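Local coordinates for protein probable transcriptional regulator (Pseudomonas aeruginosa, PDB 2FBI) that probably binds DNA as a dimer through winged helix-turn-helix domains and regulates transcription, as other members of the MarR family do, at residues T35-Q38 with W39-I42; V94-E98 with K99-C103. All coordinates share one frame; numbering follows the deposited sequence. Where two conformers were deposited one is given.

Contact 1 (T35-Q38 with W39-I42)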
ATOM      1  N   THR A  35      -4.685   9.904  11.026  1.00 36.30           N
ATOM      2  CA  THR A  35      -4.502   9.342   9.728  1.00 33.74           C
ATOM      3  C   THR A  35      -3.763   8.045   9.923  1.00 31.51           C
ATOM      4  O   THR A  35      -3.036   7.886  10.871  1.00 31.87           O
ATOM      5  CB  THR A  35      -3.692  10.305   8.779  1.00 34.74           C
ATOM      6  OG1 THR A  35      -2.332  10.463   9.252  1.00 31.64           O
ATOM      7  CG2 THR A  35      -4.333  11.700   8.749  1.00 34.21           C
ATOM      8  N   GLU A  36      -3.961   7.118   9.008  1.00 31.31           N
ATOM      9  CA  GLU A  36      -3.231   5.896   8.995  1.00 31.84           C
ATOM     10  C   GLU A  36      -1.669   6.057   8.895  1.00 30.94           C
ATOM     11  O   GLU A  36      -0.924   5.208   9.433  1.00 30.28           O
ATOM     12  CB  GLU A  36      -3.818   4.982   7.939  1.00 33.01           C
ATOM     13  CG  GLU A  36      -3.745   5.526   6.539  1.00 36.33           C
ATOM     14  CD  GLU A  36      -4.967   5.099   5.736  1.00 41.88           C
ATOM     15  OE1 GLU A  36      -6.097   5.489   6.144  1.00 43.19           O
ATOM     16  OE2 GLU A  36      -4.817   4.344   4.741  1.00 44.39           O
ATOM     17  N   GLN A  37      -1.229   7.153   8.284  0.50 30.12           N
ATOM     18  CA  GLN A  37       0.166   7.404   8.015  0.50 28.70           C
ATOM     19  C   GLN A  37       0.812   7.842   9.328  0.50 28.61           C
ATOM     20  O   GLN A  37       1.935   7.423   9.656  0.50 28.36           O
ATOM     21  CB  GLN A  37       0.285   8.483   6.929  0.50 28.92           C
ATOM     22  CG  GLN A  37      -0.314   8.077   5.516  0.50 29.52           C
ATOM     23  CD  GLN A  37      -1.856   8.252   5.298  0.50 29.16           C
ATOM     24  OE1 GLN A  37      -2.570   9.019   5.969  0.50 27.95           O
ATOM     25  NE2 GLN A  37      -2.347   7.540   4.305  0.50 31.42           N
ATOM     26  N   GLN A  38       0.102   8.685  10.076  1.00 27.31           N
ATOM     27  CA  GLN A  38       0.441   8.973  11.455  1.00 27.54           C
ATOM     28  C   GLN A  38       0.518   7.719  12.329  1.00 25.64           C
ATOM     29  O   GLN A  38       1.439   7.587  13.085  1.00 25.62           O
ATOM     30  CB  GLN A  38      -0.602   9.925  12.077  1.00 27.56           C
ATOM     31  CG  GLN A  38      -0.435  11.383  11.619  1.00 29.53           C
ATOM     32  CD  GLN A  38      -1.639  12.217  12.018  1.00 36.67           C
ATOM     33  OE1 GLN A  38      -2.710  11.673  12.281  1.00 39.80           O
ATOM     34  NE2 GLN A  38      -1.461  13.525  12.111  1.00 37.97           N
ATOM     35  N   TRP A  39      -0.500   6.858  12.238  1.00 26.15           N
ATOM     36  CA  TRP A  39      -0.639   5.672  13.065  1.00 25.81           C
ATOM     37  C   TRP A  39       0.533   4.669  12.739  1.00 26.00           C
ATOM     38  O   TRP A  39       1.070   4.049  13.650  1.00 23.30           O
ATOM     39  CB  TRP A  39      -2.001   5.001  12.843  1.00 26.71           C
ATOM     40  CG  TRP A  39      -2.194   3.765  13.762  1.00 28.99           C
ATOM     41  CD1 TRP A  39      -2.365   2.452  13.383  1.00 29.89           C
ATOM     42  CD2 TRP A  39      -2.118   3.759  15.206  1.00 29.24           C
ATOM     43  NE1 TRP A  39      -2.439   1.643  14.520  1.00 30.49           N
ATOM     44  CE2 TRP A  39      -2.287   2.421  15.638  1.00 30.33           C
ATOM     45  CE3 TRP A  39      -1.932   4.769  16.169  1.00 30.42           C
ATOM     46  CZ2 TRP A  39      -2.312   2.062  17.006  1.00 30.42           C
ATOM     47  CZ3 TRP A  39      -1.918   4.419  17.527  1.00 32.28           C
ATOM     48  CH2 TRP A  39      -2.090   3.065  17.930  1.00 31.77           C
ATOM     49  N   ARG A  40       0.894   4.522  11.439  1.00 26.10           N
ATOM     50  CA  ARG A  40       2.090   3.713  11.050  1.00 26.21           C
ATOM     51  C   ARG A  40       3.351   4.163  11.706  1.00 25.05           C
ATOM     52  O   ARG A  40       4.157   3.354  12.156  1.00 27.17           O
ATOM     53  CB  ARG A  40       2.337   3.643   9.519  1.00 25.80           C
ATOM     54  CG  ARG A  40       1.178   2.963   8.825  1.00 24.51           C
ATOM     55  CD  ARG A  40       1.457   2.352   7.433  1.00 28.02           C
ATOM     56  NE  ARG A  40       1.881   3.327   6.442  1.00 30.31           N
ATOM     57  CZ  ARG A  40       1.083   4.089   5.697  1.00 36.71           C
ATOM     58  NH1 ARG A  40       1.652   4.902   4.808  1.00 36.75           N
ATOM     59  NH2 ARG A  40      -0.259   4.087   5.840  1.00 32.84           N
ATOM     60  N   VAL A  41       3.574   5.453  11.662  1.00 24.11           N
ATOM     61  CA  VAL A  41       4.682   6.062  12.311  1.00 24.22           C
ATOM     62  C   VAL A  41       4.657   5.810  13.846  1.00 24.28           C
ATOM     63  O   VAL A  41       5.628   5.326  14.454  1.00 24.38           O
ATOM     64  CB  VAL A  41       4.705   7.576  11.963  1.00 23.96           C
ATOM     65  CG1 VAL A  41       5.694   8.279  12.802  1.00 21.84           C
ATOM     66  CG2 VAL A  41       5.125   7.769  10.490  1.00 26.16           C
ATOM     67  N   ILE A  42       3.524   6.090  14.465  1.00 22.87           N
ATOM     68  CA  ILE A  42       3.375   5.818  15.906  1.00 23.89           C
ATOM     69  C   ILE A  42       3.647   4.338  16.217  1.00 23.72           C
ATOM     70  O   ILE A  42       4.415   4.024  17.125  1.00 22.43           O
ATOM     71  CB  ILE A  42       1.937   6.231  16.381  1.00 23.81           C
ATOM     72  CG1 ILE A  42       1.807   7.747  16.336  1.00 21.74           C
ATOM     73  CG2 ILE A  42       1.676   5.680  17.800  1.00 22.19           C
ATOM     74  CD1 ILE A  42       0.374   8.285  16.431  1.00 24.35           C
TER
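W39 N and R40 N donate to T35 O and E36 O, V41 N and I42 N to Q37 O and Q38 O: four successive i to i+4 bonds that make 35-42 the first turns of helix 36-48. The R40 bond is 2.8 Å from N to E36 O, and the Q37 carbonyl is held more loosely, 3.3 Å from O to V41 N. T35 sits at the N-cap, where a short side chain with an acceptor oxygen can reach a first-turn N-H: T35 OG1 accepts from Q38 N at 3.1 Å, and Q38 OE1 in return takes T35 N at 2.9 Å, the N-H nearly straight at 167°. This reciprocal pair is a capping box, and it opens a core helix of the winged helix-turn-helix fold of MarR regulators. On the helix flank R40 runs back alongside E36 and Q37. A bend at chi3 (-61°) lays the R40 guanidinium beside the first turn, with Q37 CA over one face. E36 lies alongside, yet its carboxylate is turned 79° from the guanidinium plane and forms salt bridges with R18 and R26, while R40 NE and NH1 bond the carbonyls of A60 and C61. On the buried side, I42 CG1 packs 3.3 Å from Q38 O, and W39 reaches M107 and M111 of helix 98-122 as well as R7 of the second subunit.

Contact 2 (V94-E98 with K99-C103)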
ATOM      1  N   VAL A  94      13.949  10.355  15.721  1.00 31.15           N
ATOM      2  CA  VAL A  94      12.584  10.618  16.102  1.00 30.54           C
ATOM      3  C   VAL A  94      12.177   9.621  17.217  1.00 30.16           C
ATOM      4  O   VAL A  94      12.512   8.445  17.173  1.00 28.86           O
ATOM      5  CB  VAL A  94      11.586  10.513  14.894  1.00 30.16           C
ATOM      6  CG1 VAL A  94      10.266  11.040  15.288  1.00 26.11           C
ATOM      7  CG2 VAL A  94      12.075  11.283  13.629  1.00 29.52           C
ATOM      8  N   ASN A  95      11.420  10.113  18.188  1.00 30.89           N
ATOM      9  CA  ASN A  95      10.786   9.206  19.166  1.00 31.29           C
ATOM     10  C   ASN A  95       9.400   9.660  19.654  1.00 29.81           C
ATOM     11  O   ASN A  95       9.004  10.831  19.525  1.00 30.34           O
ATOM     12  CB  ASN A  95      11.756   8.882  20.329  1.00 30.09           C
ATOM     13  CG  ASN A  95      12.044  10.077  21.194  1.00 33.07           C
ATOM     14  OD1 ASN A  95      13.006  10.804  20.972  1.00 32.35           O
ATOM     15  ND2 ASN A  95      11.211  10.282  22.224  1.00 34.57           N
ATOM     16  N   LEU A  96       8.628   8.718  20.165  1.00 29.40           N
ATOM     17  CA  LEU A  96       7.331   9.115  20.766  1.00 27.60           C
ATOM     18  C   LEU A  96       7.571   9.919  22.036  1.00 26.38           C
ATOM     19  O   LEU A  96       8.525   9.673  22.769  1.00 25.96           O
ATOM     20  CB  LEU A  96       6.479   7.890  21.056  1.00 26.26           C
ATOM     21  CG  LEU A  96       5.950   7.185  19.825  1.00 24.56           C
ATOM     22  CD1 LEU A  96       5.481   5.804  20.280  1.00 22.00           C
ATOM     23  CD2 LEU A  96       4.839   8.016  19.150  1.00 24.77           C
ATOM     24  N   THR A  97       6.743  10.922  22.269  1.00 27.40           N
ATOM     25  CA  THR A  97       6.763  11.620  23.566  1.00 26.91           C
ATOM     26  C   THR A  97       5.903  10.800  24.579  1.00 28.38           C
ATOM     27  O   THR A  97       5.209   9.841  24.177  1.00 28.03           O
ATOM     28  CB  THR A  97       6.105  12.970  23.448  1.00 26.12           C
ATOM     29  OG1 THR A  97       4.810  12.760  22.930  1.00 26.06           O
ATOM     30  CG2 THR A  97       6.903  13.947  22.407  1.00 27.93           C
ATOM     31  N   GLU A  98       5.897  11.205  25.864  1.00 28.33           N
ATOM     32  CA  GLU A  98       5.014  10.525  26.870  1.00 29.34           C
ATOM     33  C   GLU A  98       3.587  10.652  26.404  1.00 28.89           C
ATOM     34  O   GLU A  98       2.803   9.708  26.495  1.00 29.33           O
ATOM     35  CB  GLU A  98       5.178  11.096  28.292  1.00 28.06           C
ATOM     36  CG  GLU A  98       6.617  10.925  28.818  1.00 25.96           C
ATOM     37  CD  GLU A  98       6.869  11.714  30.150  1.00 32.61           C
ATOM     38  OE1 GLU A  98       5.895  11.968  30.886  1.00 35.90           O
ATOM     39  OE2 GLU A  98       8.038  12.043  30.481  1.00 37.40           O
ATOM     40  N   LYS A  99       3.255  11.800  25.851  1.00 28.05           N
ATOM     41  CA  LYS A  99       1.937  11.955  25.326  1.00 30.34           C
ATOM     42  C   LYS A  99       1.623  11.004  24.139  1.00 30.39           C
ATOM     43  O   LYS A  99       0.514  10.427  24.029  1.00 30.51           O
ATOM     44  CB  LYS A  99       1.718  13.434  24.979  1.00 30.51           C
ATOM     45  CG  LYS A  99       0.346  13.694  24.385  1.00 33.26           C
ATOM     46  CD  LYS A  99       0.277  15.123  23.818  1.00 39.38           C
ATOM     47  CE  LYS A  99      -0.983  15.309  22.968  1.00 39.78           C
ATOM     48  NZ  LYS A  99      -1.211  16.802  22.757  1.00 42.69           N
ATOM     49  N   GLY A 100       2.611  10.803  23.255  1.00 30.74           N
ATOM     50  CA  GLY A 100       2.422   9.872  22.133  1.00 28.06           C
ATOM     51  C   GLY A 100       2.318   8.437  22.596  1.00 26.90           C
ATOM     52  O   GLY A 100       1.540   7.688  22.068  1.00 25.54           O
ATOM     53  N   GLN A 101       3.099   8.069  23.610  1.00 27.92           N
ATOM     54  CA  GLN A 101       3.027   6.703  24.169  1.00 28.09           C
ATOM     55  C   GLN A 101       1.658   6.412  24.789  1.00 28.20           C
ATOM     56  O   GLN A 101       1.115   5.325  24.634  1.00 28.48           O
ATOM     57  CB  GLN A 101       4.121   6.517  25.211  1.00 28.82           C
ATOM     58  CG  GLN A 101       5.568   6.550  24.646  1.00 27.17           C
ATOM     59  CD  GLN A 101       5.949   5.249  23.947  1.00 23.94           C
ATOM     60  OE1 GLN A 101       5.104   4.400  23.725  1.00 26.42           O
ATOM     61  NE2 GLN A 101       7.211   5.102  23.596  1.00 24.43           N
ATOM     62  N   GLN A 102       1.065   7.426  25.422  1.00 28.68           N
ATOM     63  CA  GLN A 102      -0.249   7.261  26.083  1.00 28.69           C
ATOM     64  C   GLN A 102      -1.348   7.261  25.040  1.00 28.42           C
ATOM     65  O   GLN A 102      -2.353   6.589  25.184  1.00 29.07           O
ATOM     66  CB  GLN A 102      -0.491   8.382  27.116  1.00 27.99           C
ATOM     67  CG  GLN A 102      -1.772   8.177  27.977  1.00 29.28           C
ATOM     68  CD  GLN A 102      -1.754   6.888  28.807  1.00 27.39           C
ATOM     69  OE1 GLN A 102      -0.720   6.397  29.239  1.00 26.70           O
ATOM     70  NE2 GLN A 102      -2.923   6.371  29.062  1.00 29.49           N
ATOM     71  N   CYS A 103      -1.151   8.036  23.978  0.50 29.13           N
ATOM     72  CA  CYS A 103      -1.945   7.948  22.755  0.60 28.81           C
ATOM     73  C   CYS A 103      -1.946   6.518  22.210  0.60 28.63           C
ATOM     74  O   CYS A 103      -3.001   5.903  22.019  0.60 28.93           O
ATOM     75  CB  CYS A 103      -1.341   8.923  21.714  0.60 29.49           C
ATOM     76  SG  CYS A 103      -2.286   9.044  20.266  0.60 31.11           S
TER
HETATM   77  O   HOH W   1       9.024   7.442  24.244  1.00 28.82           O
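With chi1 at 55°, T97 turns OG1 in over its own backbone, facing the first turn of helix 98-122, while Q101, bent at chi2 (-77°), folds its amide back over L96. The segment is the strand-to-helix junction where strand 91-96, the last strand of the wing in this winged helix-turn-helix fold, gives way to the long helix. T97 is the N-cap: T97 OG1 accepts from G100 N at 3.0 Å, and its hydroxyl also bonds the carbonyl of G78, so one small polar group joins the helix start to the loop between helix 64-76 and strand 80-85. T97 O accepts from Q101 N at 2.8 Å, and E98 O receives Q102 N one residue on. The leucine branch of L96 lies roughly perpendicular to the Q101 chain, with L96 CD1 3.7 Å from Q101 CD; the aliphatic leucine also meets I42 and L45, whereas the longer glutamine can pack its chain here and still offer OE1 as hydrogen-bond acceptor to R46 NH2. G100, having no side chain, leaves room for L96 CD2 4.3 Å from its CA. A water closes the join, donating to L96 O at 2.7 Å and accepting from Q101 NE2 at 3.0 Å.

Contact 1 starts helix 36-48 and contact 2 starts helix 98-122, each with a threonine at its N-cap. Their centres lie about 13 Å apart, and they meet directly where L96 CD1 packs 3.8 Å from I42 O. I42 also touches F104 of helix 98-122, so the helix begun in contact 2 lies against the one begun in contact 1. Q38 and V41 of contact 1 touch helix 64-76, probably the DNA-recognition helix as in MarR relatives, while contact 2 ends the wing. Contact 1 is nearer the middle of the chain, about 5 Å from its centre against 14 Å for the centre of contact 2, and reaches the second subunit through W39 and R40.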